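Local atomic coordinates of D-glycero-alpha-D-manno-heptose 7-phosphate kinase (Campylobacter jejuni subsp. jejuni, PDB entry 4N3O), a protein that transfers a phosphate from ATP to C-1 of D-glycero-alpha-D-manno-heptose 7-phosphate, a step on the way to the activated heptose used for capsule polysaccharide. Residues Asp82-Ile87 against Ser120-Gly125; Tyr88-Lys93 against Ala144-Glu149; Lys261-Lys266 against Ala290-Thr295; Leu278-Lys283 against Arg321-Tyr326. All coordinates share one frame; numbering follows the deposited sequence.

Contact 1. Residues Asp82-Ile87 against Ser120-Gly125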
loop_
_atom_site.group_PDB
_atom_site.type_symbol
_atom_site.label_atom_id
_atom_site.label_comp_id
_atom_site.label_asym_id
_atom_site.label_seq_id
_atom_site.Cartn_x
_atom_site.Cartn_y
_atom_site.Cartn_z
ATOM N N ASP A 82 9.683 23.072 16.654
ATOM C CA ASP A 82 9.911 22.920 18.103
ATOM C C ASP A 82 9.682 21.494 18.576
ATOM O O ASP A 82 10.204 21.089 19.616
ATOM C CB ASP A 82 9.026 23.887 18.907
ATOM C CG ASP A 82 9.475 25.350 18.783
ATOM O OD1 ASP A 82 10.674 25.601 18.531
ATOM O OD2 ASP A 82 8.624 26.254 18.958
ATOM N N ILE A 83 8.912 20.728 17.805
ATOM C CA ILE A 83 8.653 19.330 18.158
ATOM C C ILE A 83 9.952 18.503 18.113
ATOM O O ILE A 83 10.171 17.657 18.971
ATOM C CB ILE A 83 7.533 18.701 17.279
ATOM C CG1 ILE A 83 7.171 17.298 17.777
ATOM C CG2 ILE A 83 7.921 18.661 15.807
ATOM C CD1 ILE A 83 6.633 17.282 19.200
ATOM N N PHE A 84 10.834 18.760 17.148
ATOM C CA PHE A 84 12.093 18.012 17.086
ATOM C C PHE A 84 13.046 18.431 18.209
ATOM O O PHE A 84 13.835 17.627 18.685
ATOM C CB PHE A 84 12.794 18.146 15.729
ATOM C CG PHE A 84 11.972 17.667 14.545
ATOM C CD1 PHE A 84 11.077 16.609 14.662
ATOM C CD2 PHE A 84 12.182 18.211 13.288
ATOM C CE1 PHE A 84 10.350 16.178 13.568
ATOM C CE2 PHE A 84 11.466 17.767 12.186
ATOM C CZ PHE A 84 10.552 16.746 12.326
ATOM N N LYS A 85 12.989 19.688 18.622
ATOM C CA LYS A 85 13.842 20.108 19.723
ATOM C C LYS A 85 13.468 19.349 20.998
ATOM O O LYS A 85 14.342 18.834 21.682
ATOM C CB LYS A 85 13.808 21.641 19.935
ATOM C CG LYS A 85 14.662 22.400 18.922
ATOM C CD LYS A 85 14.724 23.905 19.183
ATOM C CE LYS A 85 13.541 24.669 18.613
ATOM N NZ LYS A 85 13.561 24.735 17.120
ATOM N N SER A 86 12.176 19.265 21.306
ATOM C CA SER A 86 11.733 18.547 22.505
ATOM C C SER A 86 12.255 17.111 22.480
ATOM O O SER A 86 12.705 16.598 23.492
ATOM C CB SER A 86 10.218 18.503 22.584
ATOM O OG SER A 86 9.653 19.785 22.442
ATOM N N ILE A 87 12.164 16.462 21.317
ATOM C CA ILE A 87 12.642 15.110 21.176
ATOM C C ILE A 87 14.146 15.105 21.409
ATOM O O ILE A 87 14.654 14.355 22.241
ATOM C CB ILE A 87 12.293 14.539 19.786
ATOM C CG1 ILE A 87 10.773 14.343 19.679
ATOM C CG2 ILE A 87 13.015 13.224 19.561
ATOM C CD1 ILE A 87 10.268 14.112 18.272
ATOM N N SER A 120 1.514 11.836 16.447
ATOM C CA SER A 120 2.052 10.734 17.220
ATOM C C SER A 120 2.953 9.902 16.331
ATOM O O SER A 120 4.005 9.472 16.759
ATOM C CB SER A 120 0.913 9.854 17.727
ATOM O OG SER A 120 -0.040 10.639 18.405
ATOM N N THR A 121 2.489 9.644 15.108
ATOM C CA THR A 121 3.240 8.909 14.121
ATOM C C THR A 121 4.610 9.573 13.845
ATOM O O THR A 121 5.618 8.889 13.677
ATOM C CB THR A 121 2.427 8.804 12.797
ATOM O OG1 THR A 121 1.235 8.039 13.014
ATOM C CG2 THR A 121 3.230 8.133 11.704
ATOM N N LEU A 122 4.644 10.898 13.801
ATOM C CA LEU A 122 5.901 11.620 13.549
ATOM C C LEU A 122 6.877 11.478 14.721
ATOM O O LEU A 122 8.063 11.152 14.532
ATOM C CB LEU A 122 5.613 13.101 13.282
ATOM C CG LEU A 122 6.805 14.041 13.097
ATOM C CD1 LEU A 122 7.698 13.587 11.961
ATOM C CD2 LEU A 122 6.308 15.455 12.841
ATOM N N VAL A 123 6.373 11.707 15.933
ATOM C CA VAL A 123 7.213 11.630 17.138
ATOM C C VAL A 123 7.824 10.232 17.281
ATOM O O VAL A 123 9.009 10.082 17.598
ATOM C CB VAL A 123 6.428 12.008 18.414
ATOM C CG1 VAL A 123 7.291 11.794 19.660
ATOM C CG2 VAL A 123 5.914 13.451 18.346
ATOM N N VAL A 124 7.012 9.208 17.043
ATOM C CA VAL A 124 7.485 7.815 17.109
ATOM C C VAL A 124 8.584 7.533 16.075
ATOM O O VAL A 124 9.602 6.951 16.398
ATOM C CB VAL A 124 6.311 6.826 16.969
ATOM C CG1 VAL A 124 6.796 5.419 16.672
ATOM C CG2 VAL A 124 5.475 6.848 18.242
ATOM N N GLY A 125 8.394 7.966 14.840
ATOM C CA GLY A 125 9.409 7.728 13.827
ATOM C C GLY A 125 10.752 8.360 14.156
ATOM O O GLY A 125 11.793 7.763 13.932
#
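I83, F84 and I87 of helix 82-96 meet L122 and V123 of helix 118-134 through carbon atoms alone. I83 can be followed outward. Its CB points to the other helix but stands back from it, and there the chain branches. CG1 lies anti to the backbone N (chi1 -173°), which sends this longer arm across the gap; CG1 comes within 4.1 Å of V123 CG2, and its terminal CD1 within 4.0 Å of that same methyl. One valine branch thus receives the last two carbons of the isoleucine.

The other branch of V123 is occupied as well: I87 CD1 reaches V123 CG1 at 4.0 Å and passes close to the V123 CA. A short, branched valine suits a site pressed from two successive helical turns, while the longer isoleucines bridge the distance between the axes of segments 82-87 and 120-125, which approach to 10.8 Å and cross at -43°. Helix 118-134 begins within the glycine-rich phosphate-binding motif of GHMP kinases, G113 to S119, which probably binds ATP. S120 of this helix, which takes no part in the interface, hydrogen-bonds E151, a probable magnesium ligand.

F84 completes the row from the flank. Its CB does not aim at the partner helix, yet the ring extends far enough for CE1 to meet L122 CD1 at 4.0 Å, near the ring plane and thus at its edge. L122 CG and CD2 are each 4.2 Å from F84 CE1, so the fork of the leucine receives that edge. The phenyl ring also lies about 4 Å from the side chain of S60, probably an ATP-binding residue.

Contact 2. Residues Tyr88-Lys93 against Ala144-Glu149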
loop_
_atom_site.group_PDB
_atom_site.type_symbol
_atom_site.label_atom_id
_atom_site.label_comp_id
_atom_site.label_asym_id
_atom_site.label_seq_id
_atom_site.Cartn_x
_atom_site.Cartn_y
_atom_site.Cartn_z
ATOM N N TYR A 88 14.863 15.952 20.687
ATOM C CA TYR A 88 16.310 16.021 20.865
ATOM C C TYR A 88 16.700 16.265 22.334
ATOM O O TYR A 88 17.486 15.516 22.917
ATOM C CB TYR A 88 16.905 17.115 19.988
ATOM C CG TYR A 88 18.368 17.315 20.242
ATOM C CD1 TYR A 88 19.297 16.422 19.747
ATOM C CD2 TYR A 88 18.822 18.403 20.991
ATOM C CE1 TYR A 88 20.649 16.594 19.989
ATOM C CE2 TYR A 88 20.170 18.589 21.232
ATOM C CZ TYR A 88 21.080 17.678 20.730
ATOM O OH TYR A 88 22.419 17.843 20.964
ATOM N N ASN A 89 16.138 17.314 22.923
ATOM C CA ASN A 89 16.414 17.648 24.316
ATOM C C ASN A 89 16.220 16.453 25.256
ATOM O O ASN A 89 17.031 16.221 26.147
ATOM C CB ASN A 89 15.531 18.815 24.761
ATOM C CG ASN A 89 15.837 20.119 24.013
ATOM O OD1 ASN A 89 16.881 20.272 23.375
ATOM N ND2 ASN A 89 14.912 21.068 24.099
ATOM N N ARG A 90 15.174 15.669 25.023
ATOM C CA ARG A 90 14.872 14.531 25.868
ATOM C C ARG A 90 15.870 13.381 25.657
ATOM O O ARG A 90 16.273 12.720 26.607
ATOM C CB ARG A 90 13.439 14.087 25.614
ATOM C CG ARG A 90 12.906 13.019 26.555
ATOM C CD ARG A 90 12.680 13.507 27.981
ATOM N NE ARG A 90 12.097 12.427 28.782
ATOM C CZ ARG A 90 10.792 12.221 28.964
ATOM N NH1 ARG A 90 9.882 13.041 28.442
ATOM N NH2 ARG A 90 10.394 11.188 29.697
ATOM N N ILE A 91 16.274 13.147 24.416
ATOM C CA ILE A 91 17.276 12.113 24.124
ATOM C C ILE A 91 18.617 12.440 24.785
ATOM O O ILE A 91 19.366 11.542 25.164
ATOM C CB ILE A 91 17.515 11.959 22.606
ATOM C CG1 ILE A 91 16.256 11.438 21.908
ATOM C CG2 ILE A 91 18.678 11.019 22.343
ATOM C CD1 ILE A 91 15.808 10.057 22.354
ATOM N N VAL A 92 18.928 13.723 24.901
ATOM C CA VAL A 92 20.184 14.157 25.537
ATOM C C VAL A 92 20.117 14.135 27.070
ATOM O O VAL A 92 21.079 13.755 27.732
ATOM C CB VAL A 92 20.566 15.585 25.098
ATOM C CG1 VAL A 92 21.723 16.116 25.929
ATOM C CG2 VAL A 92 20.896 15.611 23.616
ATOM N N LYS A 93 18.975 14.547 27.608
ATOM C CA LYS A 93 18.756 14.611 29.046
ATOM C C LYS A 93 18.712 13.227 29.688
ATOM O O LYS A 93 19.312 13.003 30.732
ATOM C CB LYS A 93 17.441 15.352 29.321
ATOM C CG LYS A 93 17.072 15.488 30.789
ATOM C CD LYS A 93 15.719 16.172 30.964
ATOM C CE LYS A 93 14.598 15.354 30.342
ATOM N NZ LYS A 93 13.257 15.990 30.464
ATOM N N ALA A 144 6.686 4.072 22.650
ATOM C CA ALA A 144 5.345 4.652 22.646
ATOM C C ALA A 144 5.137 5.520 23.893
ATOM O O ALA A 144 4.518 6.584 23.787
ATOM C CB ALA A 144 4.284 3.568 22.573
ATOM N N LYS A 145 5.640 5.084 25.064
ATOM C CA LYS A 145 5.492 5.913 26.265
ATOM C C LYS A 145 6.205 7.229 26.077
ATOM O O LYS A 145 5.624 8.306 26.235
ATOM C CB LYS A 145 6.019 5.257 27.555
ATOM C CG LYS A 145 5.028 4.334 28.246
ATOM C CD LYS A 145 5.145 4.365 29.779
ATOM C CE LYS A 145 6.404 3.728 30.368
ATOM N NZ LYS A 145 7.668 4.470 30.113
ATOM N N LEU A 146 7.476 7.139 25.729
ATOM C CA LEU A 146 8.270 8.323 25.536
ATOM C C LEU A 146 7.520 9.259 24.572
ATOM O O LEU A 146 7.323 10.429 24.868
ATOM C CB LEU A 146 9.657 7.930 25.053
ATOM C CG LEU A 146 10.744 8.981 25.135
ATOM C CD1 LEU A 146 10.908 9.474 26.568
ATOM C CD2 LEU A 146 12.046 8.387 24.623
ATOM N N ALA A 147 7.050 8.725 23.452
ATOM C CA ALA A 147 6.292 9.530 22.484
ATOM C C ALA A 147 5.065 10.225 23.119
ATOM O O ALA A 147 4.771 11.397 22.841
ATOM C CB ALA A 147 5.842 8.659 21.330
ATOM N N TYR A 148 4.346 9.494 23.960
ATOM C CA TYR A 148 3.157 10.029 24.609
ATOM C C TYR A 148 3.494 11.146 25.593
ATOM O O TYR A 148 2.805 12.164 25.634
ATOM C CB TYR A 148 2.394 8.900 25.311
ATOM C CG TYR A 148 1.225 9.360 26.145
ATOM C CD1 TYR A 148 0.044 9.793 25.542
ATOM C CD2 TYR A 148 1.289 9.340 27.531
ATOM C CE1 TYR A 148 -1.039 10.208 26.301
ATOM C CE2 TYR A 148 0.213 9.758 28.304
ATOM C CZ TYR A 148 -0.950 10.192 27.687
ATOM O OH TYR A 148 -2.023 10.611 28.450
ATOM N N GLU A 149 4.559 10.959 26.372
ATOM C CA GLU A 149 4.973 11.941 27.378
ATOM C C GLU A 149 5.343 13.253 26.725
ATOM O O GLU A 149 4.936 14.342 27.168
ATOM C CB GLU A 149 6.155 11.408 28.181
ATOM C CG GLU A 149 5.814 10.141 28.968
ATOM C CD GLU A 149 6.955 9.630 29.837
ATOM O OE1 GLU A 149 8.072 10.200 29.753
ATOM O OE2 GLU A 149 6.736 8.660 30.612
#
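R90 reaches across to L146 and E149, joining helix 82-96 to helix 140-153 in a helix-helix contact of the N-terminal GHMP kinase domain. The backbones stay well apart, 9.1 Å between the CA atoms of R90 and L146, and the side chains of R90, L146 and E149 span the interval.

The polar part is a salt bridge. R90 NH2 donates to E149 OE1 at 2.5 Å, with an N-H...O angle of 155°; so short a length at moderate resolution is best read as a close pairing and not as an exact value. The two flat groups are nearly coplanar, their planes 19° apart, and the carboxylate oxygen sits at the edge of the guanidinium. E149 is extended beyond CG, which carries its charge out to the arginine. R90 NE is paired in turn with D94, one turn further along its own helix, so two acidic groups probably limit the rotation of the guanidinium, and between them would more than offset its single charge.

The apolar part belongs to L146, whose CD1 lies over one face of the same guanidinium, towards its rim. R90 CG also passes near this methyl, and the bend at chi2 (70°) turns the rest of the chain. Arginine suits the place because its flat head accepts a hydrocarbon over the face while it donates from the edge. The leucine methyl is equally close, 3.6 Å, to R90 CZ and R90 NH2.

Contact 3. Residues Lys261-Lys266 against Ala290-Thr295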
loop_
_atom_site.group_PDB
_atom_site.type_symbol
_atom_site.label_atom_id
_atom_site.label_comp_id
_atom_site.label_asym_id
_atom_site.label_seq_id
_atom_site.Cartn_x
_atom_site.Cartn_y
_atom_site.Cartn_z
ATOM N N LYS A 261 -23.311 0.038 12.452
ATOM C CA LYS A 261 -24.025 0.657 13.560
ATOM C C LYS A 261 -23.273 1.833 14.194
ATOM O O LYS A 261 -23.775 2.953 14.189
ATOM C CB LYS A 261 -24.371 -0.382 14.634
ATOM C CG LYS A 261 -25.104 0.192 15.839
ATOM C CD LYS A 261 -26.432 0.831 15.442
ATOM C CE LYS A 261 -27.059 1.599 16.596
ATOM N NZ LYS A 261 -26.220 2.757 17.023
ATOM N N SER A 262 -22.077 1.581 14.729
ATOM C CA SER A 262 -21.287 2.631 15.410
ATOM C C SER A 262 -21.076 3.890 14.560
ATOM O O SER A 262 -20.816 4.975 15.087
ATOM C CB SER A 262 -19.926 2.094 15.846
ATOM O OG SER A 262 -19.106 1.805 14.728
ATOM N N TRP A 263 -21.187 3.732 13.249
ATOM C CA TRP A 263 -21.018 4.843 12.321
ATOM C C TRP A 263 -22.247 5.751 12.224
ATOM O O TRP A 263 -22.189 6.819 11.608
ATOM C CB TRP A 263 -20.638 4.283 10.962
ATOM C CG TRP A 263 -19.205 3.845 10.894
ATOM C CD1 TRP A 263 -18.404 3.440 11.934
ATOM C CD2 TRP A 263 -18.437 3.673 9.711
ATOM N NE1 TRP A 263 -17.165 3.081 11.467
ATOM C CE2 TRP A 263 -17.161 3.204 10.102
ATOM C CE3 TRP A 263 -18.695 3.881 8.353
ATOM C CZ2 TRP A 263 -16.149 2.948 9.181
ATOM C CZ3 TRP A 263 -17.686 3.632 7.439
ATOM C CH2 TRP A 263 -16.431 3.167 7.855
ATOM N N ARG A 264 -23.355 5.320 12.823
ATOM C CA ARG A 264 -24.578 6.119 12.870
ATOM C C ARG A 264 -24.790 6.465 14.343
ATOM O O ARG A 264 -25.537 5.786 15.050
ATOM C CB ARG A 264 -25.770 5.334 12.320
ATOM C CG ARG A 264 -25.588 4.827 10.898
ATOM C CD ARG A 264 -26.842 4.118 10.417
ATOM N NE ARG A 264 -27.234 3.030 11.319
ATOM C CZ ARG A 264 -26.879 1.749 11.191
ATOM N NH1 ARG A 264 -27.302 0.868 12.095
ATOM N NH2 ARG A 264 -26.108 1.333 10.178
ATOM N N SER A 265 -24.107 7.509 14.807
ATOM C CA SER A 265 -24.164 7.899 16.217
ATOM C C SER A 265 -24.896 9.210 16.460
ATOM O O SER A 265 -26.000 9.243 17.001
ATOM C CB SER A 265 -22.736 8.036 16.769
ATOM O OG SER A 265 -22.004 6.840 16.618
ATOM N N LYS A 266 -24.245 10.280 16.029
ATOM C CA LYS A 266 -24.688 11.650 16.222
ATOM C C LYS A 266 -23.506 12.477 15.761
ATOM O O LYS A 266 -23.620 13.285 14.846
ATOM C CB LYS A 266 -24.956 11.945 17.704
ATOM C CG LYS A 266 -25.001 13.430 18.053
ATOM C CD LYS A 266 -24.907 13.646 19.557
ATOM C CE LYS A 266 -24.770 15.121 19.920
ATOM N NZ LYS A 266 -25.950 15.935 19.527
ATOM N N ALA A 290 -21.644 3.164 -2.257
ATOM C CA ALA A 290 -21.318 3.150 -0.831
ATOM C C ALA A 290 -22.609 2.900 -0.054
ATOM O O ALA A 290 -23.690 3.299 -0.503
ATOM C CB ALA A 290 -20.684 4.465 -0.398
ATOM N N TYR A 291 -22.503 2.208 1.076
ATOM C CA TYR A 291 -23.668 1.953 1.933
ATOM C C TYR A 291 -23.427 2.450 3.346
ATOM O O TYR A 291 -24.259 2.270 4.228
ATOM C CB TYR A 291 -24.053 0.464 1.946
ATOM C CG TYR A 291 -22.973 -0.506 2.382
ATOM C CD1 TYR A 291 -22.730 -0.765 3.736
ATOM C CD2 TYR A 291 -22.226 -1.204 1.440
ATOM C CE1 TYR A 291 -21.751 -1.668 4.134
ATOM C CE2 TYR A 291 -21.246 -2.109 1.825
ATOM C CZ TYR A 291 -21.010 -2.343 3.171
ATOM O OH TYR A 291 -20.028 -3.251 3.531
ATOM N N SER A 292 -22.296 3.112 3.550
ATOM C CA SER A 292 -21.941 3.607 4.874
ATOM C C SER A 292 -20.630 4.382 4.780
ATOM O O SER A 292 -19.751 4.028 3.999
ATOM C CB SER A 292 -21.789 2.433 5.860
ATOM O OG SER A 292 -21.457 2.877 7.157
ATOM N N GLY A 293 -20.509 5.436 5.579
ATOM C CA GLY A 293 -19.300 6.239 5.598
ATOM C C GLY A 293 -19.236 7.164 6.802
ATOM O O GLY A 293 -20.260 7.450 7.418
ATOM N N LYS A 294 -18.027 7.621 7.125
ATOM C CA LYS A 294 -17.791 8.543 8.238
ATOM C C LYS A 294 -16.810 9.617 7.811
ATOM O O LYS A 294 -16.017 9.412 6.881
ATOM C CB LYS A 294 -17.184 7.824 9.438
ATOM C CG LYS A 294 -15.873 7.132 9.100
ATOM C CD LYS A 294 -14.953 6.968 10.298
ATOM C CE LYS A 294 -15.555 6.132 11.402
ATOM N NZ LYS A 294 -14.510 5.840 12.420
ATOM N N THR A 295 -16.867 10.754 8.498
ATOM C CA THR A 295 -15.964 11.875 8.260
ATOM C C THR A 295 -15.102 11.985 9.492
ATOM O O THR A 295 -15.628 12.048 10.599
ATOM C CB THR A 295 -16.715 13.213 8.093
ATOM O OG1 THR A 295 -17.476 13.492 9.275
ATOM C CG2 THR A 295 -17.654 13.173 6.910
#
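W263 and K294 bring their CA atoms within 6.4 Å of each other where the turn around S262 and W263, with a 2.8 Å bond from R264 N to K261 O, faces the extended strand 290-296. The alternation of that strand decides what meets the tryptophan: S292 and K294 both send their CB towards it, and G293 lies between them without a side chain.

The indole meets all three, each in a different way. At the strand's glycine, W263 CZ3 comes to 3.6 Å from G293 CA, and G293 N lies at the ring edge in its plane; the backbone itself serves as packing surface here. S292 OG approaches the six-membered ring obliquely, 3.2 Å from W263 CE3. K294 supplies a CH-pi contact: its CE stands 3.7 Å from the centroid of the five-membered ring, 24° off the normal. Two torsions bring it there, CG wedged between backbone N and carbonyl carbon (chi1 58°) and a bend at chi3 (61°) that folds CE over the indole. Being bonded to the ammonium nitrogen, CE carries hydrogens that are probably polarised, which suits a pi face.

Polar ends are met elsewhere. K294 NZ bonds to the carbonyl of G16, and W263 NE1 to that of L17, so the pair ties the C-terminal region to strand 6-21, between R14, the likely transition-state stabiliser, and the probable substrate site beginning at G20. The indole also packs against F305 and, with planes about perpendicular, F307 of the adjacent strand 303-308, while I268 of helix 267-273 touches K294.

Contact 4. Residues Leu278-Lys283 against Arg321-Tyr326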
loop_
_atom_site.group_PDB
_atom_site.type_symbol
_atom_site.label_atom_id
_atom_site.label_comp_id
_atom_site.label_asym_id
_atom_site.label_seq_id
_atom_site.Cartn_x
_atom_site.Cartn_y
_atom_site.Cartn_z
ATOM N N LEU A 278 -20.029 18.445 2.301
ATOM C CA LEU A 278 -19.755 17.090 2.789
ATOM C C LEU A 278 -21.009 16.254 2.612
ATOM O O LEU A 278 -20.942 15.121 2.142
ATOM C CB LEU A 278 -19.341 17.075 4.268
ATOM C CG LEU A 278 -17.928 17.534 4.655
ATOM C CD1 LEU A 278 -17.786 17.580 6.170
ATOM C CD2 LEU A 278 -16.863 16.627 4.066
ATOM N N GLU A 279 -22.152 16.823 2.987
ATOM C CA GLU A 279 -23.443 16.145 2.856
ATOM C C GLU A 279 -23.709 15.772 1.386
ATOM O O GLU A 279 -24.270 14.706 1.099
ATOM C CB GLU A 279 -24.561 17.036 3.410
ATOM C CG GLU A 279 -25.961 16.423 3.420
ATOM C CD GLU A 279 -27.013 17.360 4.027
ATOM O OE1 GLU A 279 -26.671 18.508 4.398
ATOM O OE2 GLU A 279 -28.191 16.951 4.135
ATOM N N ARG A 280 -23.278 16.638 0.464
ATOM C CA ARG A 280 -23.462 16.385 -0.946
ATOM C C ARG A 280 -22.535 15.233 -1.365
ATOM O O ARG A 280 -22.925 14.375 -2.134
ATOM C CB ARG A 280 -23.150 17.625 -1.789
ATOM C CG ARG A 280 -23.961 17.671 -3.085
ATOM C CD ARG A 280 -23.434 18.617 -4.160
ATOM N NE ARG A 280 -22.476 17.979 -5.085
ATOM C CZ ARG A 280 -21.148 18.107 -5.049
ATOM N NH1 ARG A 280 -20.559 18.865 -4.145
ATOM N NH2 ARG A 280 -20.404 17.485 -5.948
ATOM N N ILE A 281 -21.308 15.220 -0.838
ATOM C CA ILE A 281 -20.339 14.175 -1.168
ATOM C C ILE A 281 -20.815 12.830 -0.638
ATOM O O ILE A 281 -20.746 11.834 -1.354
ATOM C CB ILE A 281 -18.921 14.523 -0.660
ATOM C CG1 ILE A 281 -18.368 15.744 -1.411
ATOM C CG2 ILE A 281 -17.965 13.350 -0.846
ATOM C CD1 ILE A 281 -18.160 15.521 -2.905
ATOM N N TYR A 282 -21.318 12.806 0.597
ATOM C CA TYR A 282 -21.878 11.589 1.192
ATOM C C TYR A 282 -22.993 11.057 0.286
ATOM O O TYR A 282 -22.993 9.887 -0.089
ATOM C CB TYR A 282 -22.435 11.886 2.581
ATOM C CG TYR A 282 -23.043 10.684 3.284
ATOM C CD1 TYR A 282 -22.251 9.802 4.029
ATOM C CD2 TYR A 282 -24.417 10.441 3.220
ATOM C CE1 TYR A 282 -22.811 8.703 4.672
ATOM C CE2 TYR A 282 -24.988 9.347 3.858
ATOM C CZ TYR A 282 -24.186 8.483 4.582
ATOM O OH TYR A 282 -24.767 7.399 5.209
ATOM N N LYS A 283 -23.927 11.932 -0.068
ATOM C CA LYS A 283 -25.024 11.607 -0.978
ATOM C C LYS A 283 -24.502 10.969 -2.264
ATOM O O LYS A 283 -24.978 9.923 -2.700
ATOM C CB LYS A 283 -25.749 12.897 -1.349
ATOM C CG LYS A 283 -26.821 12.774 -2.423
ATOM C CD LYS A 283 -27.140 14.134 -3.061
ATOM C CE LYS A 283 -27.520 15.231 -2.060
ATOM N NZ LYS A 283 -28.727 14.910 -1.254
ATOM N N ARG A 321 -13.284 10.644 -8.263
ATOM C CA ARG A 321 -12.144 11.286 -8.944
ATOM C C ARG A 321 -12.527 12.549 -9.741
ATOM O O ARG A 321 -11.643 13.315 -10.143
ATOM C CB ARG A 321 -11.408 10.332 -9.898
ATOM C CG ARG A 321 -10.754 9.095 -9.284
ATOM C CD ARG A 321 -9.708 8.525 -10.251
ATOM N NE ARG A 321 -9.370 7.112 -10.030
ATOM C CZ ARG A 321 -8.595 6.641 -9.050
ATOM N NH1 ARG A 321 -8.082 7.453 -8.128
ATOM N NH2 ARG A 321 -8.365 5.333 -8.970
ATOM N N LYS A 322 -13.823 12.757 -9.987
ATOM C CA LYS A 322 -14.292 13.930 -10.743
ATOM C C LYS A 322 -14.545 15.109 -9.829
ATOM O O LYS A 322 -14.865 16.203 -10.289
ATOM C CB LYS A 322 -15.576 13.611 -11.504
ATOM C CG LYS A 322 -15.382 12.548 -12.553
ATOM C CD LYS A 322 -16.677 12.134 -13.211
ATOM C CE LYS A 322 -16.403 10.991 -14.179
ATOM N NZ LYS A 322 -17.642 10.276 -14.570
ATOM N N GLU A 323 -14.405 14.883 -8.534
ATOM C CA GLU A 323 -14.625 15.927 -7.563
ATOM C C GLU A 323 -13.294 16.560 -7.192
ATOM O O GLU A 323 -12.233 16.097 -7.625
ATOM C CB GLU A 323 -15.357 15.353 -6.360
ATOM C CG GLU A 323 -16.722 14.761 -6.722
ATOM C CD GLU A 323 -17.714 15.809 -7.237
ATOM O OE1 GLU A 323 -18.715 15.431 -7.891
ATOM O OE2 GLU A 323 -17.493 17.017 -6.997
ATOM N N GLN A 324 -13.349 17.621 -6.399
ATOM C CA GLN A 324 -12.147 18.373 -6.040
ATOM C C GLN A 324 -11.155 17.611 -5.157
ATOM O O GLN A 324 -9.999 18.002 -5.053
ATOM C CB GLN A 324 -12.520 19.707 -5.366
ATOM C CG GLN A 324 -13.119 19.581 -3.965
ATOM C CD GLN A 324 -13.406 20.933 -3.322
ATOM O OE1 GLN A 324 -12.751 21.933 -3.626
ATOM N NE2 GLN A 324 -14.374 20.961 -2.410
ATOM N N GLY A 325 -11.599 16.543 -4.508
ATOM C CA GLY A 325 -10.701 15.770 -3.651
ATOM C C GLY A 325 -9.937 14.690 -4.403
ATOM O O GLY A 325 -9.711 14.788 -5.601
ATOM N N TYR A 326 -9.491 13.677 -3.681
ATOM C CA TYR A 326 -8.843 12.549 -4.319
ATOM C C TYR A 326 -8.987 11.312 -3.459
ATOM O O TYR A 326 -9.052 11.387 -2.232
ATOM C CB TYR A 326 -7.371 12.820 -4.643
ATOM C CG TYR A 326 -6.465 12.958 -3.459
ATOM C CD1 TYR A 326 -5.829 11.842 -2.915
ATOM C CD2 TYR A 326 -6.205 14.210 -2.898
ATOM C CE1 TYR A 326 -4.976 11.957 -1.828
ATOM C CE2 TYR A 326 -5.349 14.344 -1.812
ATOM C CZ TYR A 326 -4.743 13.215 -1.272
ATOM O OH TYR A 326 -3.897 13.345 -0.182
#
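In the C-terminal domain of the GHMP kinase, R280 and I281 of helix 276-287 meet E323 in the loop that leads from helix 313-320 to strand 326-327. The contact is small, and a single glutamate serves it with both its hydrocarbon and its charge.

The charge faces R280. R280 NH2 lies 3.1 Å from E323 OE2 in a salt bridge whose hydrogen bond is weak, with an N-H...O angle of 144°. The second oxygen is barely farther, 3.3 Å from R280 NH2 to E323 OE1, so one nitrogen confronts both ends of the carboxylate. The oxygens come to the guanidinium at its edge, but the two planes stand 57° apart, which rules out the flat double pairing an arginine and a carboxylate can make. The arginine is also engaged by its own helix, where E277 forms a salt bridge with NH1.

Nearer the backbone of the glutamate, E323 CG is met by I281 CD1 at 4.1 Å. A bend in the glutamate at chi2 (-65°) leaves that methylene beside the isoleucine while the carboxylate turns to the arginine. An isoleucine suits this buried position, where it also touches Y205 and M304 of the sheet; E323 touches Y205 too. The contact thus ties a helix packed on the sheet to the loop entering its outermost strand 326-327; the four antiparallel strands, in order 2-3-1-4 and packed with helices, have the ferredoxin-like topology of the GHMP kinase C-terminal domain.

Contacts 1 and 2 share helix 82-96 and touch each other where V123 and V124 pack on A147, making one continuous block of the N-terminal domain: contact 1 is its buried, wholly apolar part, contact 2 a partly buried margin where charge appears. Contacts 3 and 4, both partly buried, lie in the C-terminal domain on the opposite side of the chain's centre, linked by packing of Y282 against G293 and by helix 276-287 leading into strand 290-296. Contact 3 sets a lysine CH-pi contact on a buried tryptophan near the likely catalytic region; contact 4, away from the proposed sites, repeats the arginine-glutamate pairing of contact 2 in a weaker, tilted form.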